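Local atomic coordinates of free serine kinase (Thermococcus kodakarensis KOD1, PDB entry 5X0J), a protein that uses ADP to phosphorylate free L-serine, giving O-phospho-L-serine and AMP in the first step of cysteine biosynthesis from serine. Residues Gly48-Pro53 against Arg84-Ile89. The protein carries 1 engineered substitution. Residues are numbered along the deposited sequence; the frame is centred on the assembly and turned at random.
With AMP (adenosine monophosphate), chain B.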
ATOM      1  N   GLY A  48       7.058   0.764  22.479  1.00 14.25           N
ATOM      2  CA  GLY A  48       6.956   2.102  23.067  1.00 14.30           C
ATOM      3  C   GLY A  48       7.589   3.218  22.236  1.00 14.11           C
ATOM      4  O   GLY A  48       7.628   4.369  22.691  1.00 14.42           O
ATOM      5  N   ILE A  49       8.078   2.896  21.032  1.00 13.68           N
ATOM      6  CA  ILE A  49       8.820   3.848  20.193  1.00 13.48           C
ATOM      7  C   ILE A  49       8.168   3.907  18.825  1.00 13.04           C
ATOM      8  O   ILE A  49       7.852   2.871  18.232  1.00 12.72           O
ATOM      9  CB  ILE A  49      10.310   3.446  20.035  1.00 13.57           C
ATOM     10  CG1 ILE A  49      11.050   3.591  21.368  1.00 13.92           C
ATOM     11  CG2 ILE A  49      11.018   4.261  18.954  1.00 13.62           C
ATOM     12  CD1 ILE A  49      11.198   5.005  21.881  1.00 14.07           C
ATOM     13  N   PHE A  50       7.978   5.133  18.343  1.00 13.04           N
ATOM     14  CA  PHE A  50       7.491   5.423  16.997  1.00 12.83           C
ATOM     15  C   PHE A  50       8.714   5.922  16.226  1.00 13.05           C
ATOM     16  O   PHE A  50       9.232   6.981  16.532  1.00 13.51           O
ATOM     17  CB  PHE A  50       6.379   6.475  17.068  1.00 12.80           C
ATOM     18  CG  PHE A  50       5.720   6.771  15.744  1.00 12.69           C
ATOM     19  CD1 PHE A  50       6.286   7.686  14.864  1.00 12.77           C
ATOM     20  CD2 PHE A  50       4.526   6.154  15.388  1.00 12.56           C
ATOM     21  CE1 PHE A  50       5.670   7.964  13.660  1.00 12.75           C
ATOM     22  CE2 PHE A  50       3.909   6.442  14.167  1.00 12.47           C
ATOM     23  CZ  PHE A  50       4.493   7.359  13.322  1.00 12.44           C
ATOM     24  N   TRP A  51       9.190   5.129  15.261  1.00 12.97           N
ATOM     25  CA  TRP A  51      10.524   5.351  14.661  1.00 13.54           C
ATOM     26  C   TRP A  51      10.552   5.779  13.192  1.00 13.18           C
ATOM     27  O   TRP A  51      11.630   6.016  12.666  1.00 13.30           O
ATOM     28  CB  TRP A  51      11.444   4.121  14.885  1.00 14.45           C
ATOM     29  CG  TRP A  51      10.867   2.810  14.395  1.00 15.31           C
ATOM     30  CD1 TRP A  51      10.248   1.852  15.151  1.00 16.11           C
ATOM     31  CD2 TRP A  51      10.828   2.336  13.044  1.00 16.08           C
ATOM     32  NE1 TRP A  51       9.856   0.807  14.357  1.00 16.23           N
ATOM     33  CE2 TRP A  51      10.185   1.077  13.059  1.00 16.46           C
ATOM     34  CE3 TRP A  51      11.306   2.835  11.823  1.00 16.54           C
ATOM     35  CZ2 TRP A  51       9.972   0.326  11.893  1.00 16.53           C
ATOM     36  CZ3 TRP A  51      11.110   2.075  10.658  1.00 16.90           C
ATOM     37  CH2 TRP A  51      10.442   0.836  10.712  1.00 16.88           C
ATOM     38  N   LYS A  52       9.397   5.906  12.552  1.00 12.84           N
ATOM     39  CA  LYS A  52       9.318   6.236  11.126  1.00 12.99           C
ATOM     40  C   LYS A  52       8.316   7.368  10.916  1.00 12.56           C
ATOM     41  O   LYS A  52       7.132   7.166  11.119  1.00 12.20           O
ATOM     42  CB  LYS A  52       8.885   5.010  10.314  1.00 13.54           C
ATOM     43  CG  LYS A  52       8.951   5.242   8.815  1.00 13.93           C
ATOM     44  CD  LYS A  52       8.389   4.087   8.000  1.00 14.67           C
ATOM     45  CE  LYS A  52       9.325   2.912   7.925  1.00 15.32           C
ATOM     46  NZ  LYS A  52       8.920   2.006   6.817  1.00 15.61           N
ATOM     47  N   PRO A  53       8.767   8.544  10.463  1.00 12.60           N
ATOM     48  CA  PRO A  53       7.798   9.632  10.295  1.00 12.72           C
ATOM     49  C   PRO A  53       6.867   9.404   9.128  1.00 12.62           C
ATOM     50  O   PRO A  53       7.253   8.797   8.133  1.00 12.69           O
ATOM     51  CB  PRO A  53       8.678  10.857  10.004  1.00 13.05           C
ATOM     52  CG  PRO A  53       9.891  10.283   9.400  1.00 13.11           C
ATOM     53  CD  PRO A  53      10.133   8.979  10.119  1.00 13.05           C
ATOM     54  N   ARG A  84      -1.448  12.999  17.507  0.50 15.25           N
ATOM     55  CA  ARG A  84      -0.515  13.547  16.524  0.50 14.95           C
ATOM     56  C   ARG A  84       0.486  12.488  16.084  0.50 14.40           C
ATOM     57  O   ARG A  84       0.617  11.455  16.732  0.50 14.25           O
ATOM     58  CB  ARG A  84       0.221  14.766  17.114  0.50 15.38           C
ATOM     59  CG  ARG A  84       0.990  14.486  18.407  0.50 15.64           C
ATOM     60  CD  ARG A  84       1.390  15.756  19.156  0.50 16.24           C
ATOM     61  NE  ARG A  84       2.245  15.463  20.310  0.50 16.52           N
ATOM     62  CZ  ARG A  84       2.782  16.383  21.111  0.50 17.12           C
ATOM     63  NH1 ARG A  84       2.557  17.674  20.904  0.50 17.43           N
ATOM     64  NH2 ARG A  84       3.553  16.010  22.124  0.50 17.42           N
ATOM     65  N   ALA A  85       1.181  12.758  14.978  1.00 14.08           N
ATOM     66  CA  ALA A  85       2.264  11.890  14.517  1.00 13.76           C
ATOM     67  C   ALA A  85       3.421  12.718  13.993  1.00 13.70           C
ATOM     68  O   ALA A  85       3.195  13.741  13.330  1.00 13.55           O
ATOM     69  CB  ALA A  85       1.780  10.962  13.425  1.00 13.46           C
ATOM     70  N   PRO A  86       4.670  12.257  14.242  1.00 13.64           N
ATOM     71  CA  PRO A  86       5.828  12.853  13.582  1.00 13.69           C
ATOM     72  C   PRO A  86       5.707  12.697  12.084  1.00 13.14           C
ATOM     73  O   PRO A  86       5.453  11.586  11.594  1.00 12.81           O
ATOM     74  CB  PRO A  86       7.011  12.012  14.088  1.00 13.88           C
ATOM     75  CG  PRO A  86       6.524  11.321  15.283  1.00 14.23           C
ATOM     76  CD  PRO A  86       5.062  11.148  15.128  1.00 13.85           C
ATOM     77  N   SER A  87       5.888  13.806  11.372  1.00 12.99           N
ATOM     78  CA  SER A  87       5.615  13.877   9.949  1.00 12.84           C
ATOM     79  C   SER A  87       6.679  14.657   9.211  1.00 12.73           C
ATOM     80  O   SER A  87       7.355  15.503   9.792  1.00 13.10           O
ATOM     81  CB  SER A  87       4.270  14.564   9.711  1.00 13.12           C
ATOM     82  OG  SER A  87       3.231  13.852  10.342  1.00 13.42           O
ATOM     83  N   VAL A  88       6.797  14.361   7.921  1.00 12.47           N
ATOM     84  CA  VAL A  88       7.588  15.150   6.990  1.00 12.65           C
ATOM     85  C   VAL A  88       6.608  15.707   5.960  1.00 12.78           C
ATOM     86  O   VAL A  88       5.881  14.945   5.316  1.00 12.55           O
ATOM     87  CB  VAL A  88       8.679  14.297   6.316  1.00 12.52           C
ATOM     88  CG1 VAL A  88       9.472  15.124   5.316  1.00 12.66           C
ATOM     89  CG2 VAL A  88       9.605  13.736   7.371  1.00 12.73           C
ATOM     90  N   ILE A  89       6.590  17.031   5.811  1.00 13.31           N
ATOM     91  CA  ILE A  89       5.725  17.691   4.831  1.00 13.89           C
ATOM     92  C   ILE A  89       6.493  17.860   3.523  1.00 14.03           C
ATOM     93  O   ILE A  89       7.459  18.617   3.462  1.00 14.19           O
ATOM     94  CB  ILE A  89       5.219  19.061   5.335  1.00 14.55           C
ATOM     95  CG1 ILE A  89       4.437  18.891   6.647  1.00 14.89           C
ATOM     96  CG2 ILE A  89       4.357  19.742   4.267  1.00 14.92           C
ATOM     97  CD1 ILE A  89       4.141  20.182   7.369  1.00 15.50           C
TER
HETATM   98  P   AMP B 301       1.890   2.667   6.805  1.00 10.72           P
HETATM   99  O1P AMP B 301       1.799   3.379   8.145  1.00 10.89           O
HETATM  100  O2P AMP B 301       0.557   2.592   6.089  1.00 10.99           O
HETATM  101  O3P AMP B 301       3.023   3.200   5.968  1.00 10.42           O
HETATM  102  O5' AMP B 301       2.238   1.131   7.128  1.00 11.20           O
HETATM  103  C5' AMP B 301       2.795   0.710   8.371  1.00 11.57           C
HETATM  104  C4' AMP B 301       4.174   1.318   8.559  1.00 11.97           C
HETATM  105  O4' AMP B 301       4.499   1.311   9.935  1.00 12.32           O
HETATM  106  C3' AMP B 301       5.360   0.568   7.913  1.00 12.29           C
HETATM  107  O3' AMP B 301       6.125   1.494   7.147  1.00 12.47           O
HETATM  108  C2' AMP B 301       6.229   0.029   9.050  1.00 12.27           C
HETATM  109  O2' AMP B 301       7.621   0.005   8.747  1.00 12.81           O
HETATM  110  C1' AMP B 301       5.867   1.055  10.087  1.00 12.29           C
HETATM  111  N9  AMP B 301       6.135   0.718  11.499  1.00 11.98           N
HETATM  112  C8  AMP B 301       6.178  -0.493  12.087  1.00 12.09           C
HETATM  113  N7  AMP B 301       6.423  -0.380  13.415  1.00 12.26           N
HETATM  114  C5  AMP B 301       6.528   0.930  13.674  1.00 11.90           C
HETATM  115  C6  AMP B 301       6.789   1.750  14.868  1.00 11.91           C
HETATM  116  N6  AMP B 301       6.979   1.154  16.066  1.00 12.05           N
HETATM  117  N1  AMP B 301       6.823   3.093  14.704  1.00 12.10           N
HETATM  118  C2  AMP B 301       6.631   3.700  13.510  1.00 11.99           C
HETATM  119  N3  AMP B 301       6.398   3.010  12.382  1.00 12.08           N
HETATM  120  C4  AMP B 301       6.339   1.656  12.413  1.00 12.02           C
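Phe50 CD1 and CE1 pack obliquely on Pro86 CD and CG. The closest pair is Phe50 CE1 and Pro86 CD, 3.6 Å apart. With CG anti to the backbone N (chi1 -175°), the phenyl group reaches across to strand 84-90. AMP C2 sits over a face of this ring, 3.7 Å above its plane and offset toward the rim. Phe50 thus touches both the nucleotide base and the strand. Further along, Pro53 CA approaches Pro86 O at 3.3 Å in a CA-H...O contact. Pro53 CB and CG both pack on Val88 CG2, and the two side chains run alongside each other.

Both segments belong to the ParB N-terminal domain. Strand 84-90 pairs in parallel with strand 54-58 in a mixed sheet, and residues 48-53 lead into that neighbouring strand. Short strand 49-50 pairs instead with 236-237. Residues 49-52 line the adenosine pocket.

AMP N6 donates to Ile49 O at 2.9 Å, in a nearly straight bond (167°). Trp51 lays a ring face over the adenine, with AMP C4 3.7 Å above the indole plane. With an alanine in its place, the base is likely to lose the indole covering one face and to be held less firmly there. Lys52 NZ bonds both ribose hydroxyls, AMP O3' at 2.9 Å and O2' at 3.1 Å. A bend at chi3 (-76°) brings NZ to the ribose.

Arg73 of helix 71-80 hydrogen-bonds Lys52 O as well as AMP, and its side chain touches Phe50. Leu77 of that helix packs on Phe50 and Ala85. Tyr18, Phe20 and Ile234 pack on Pro86.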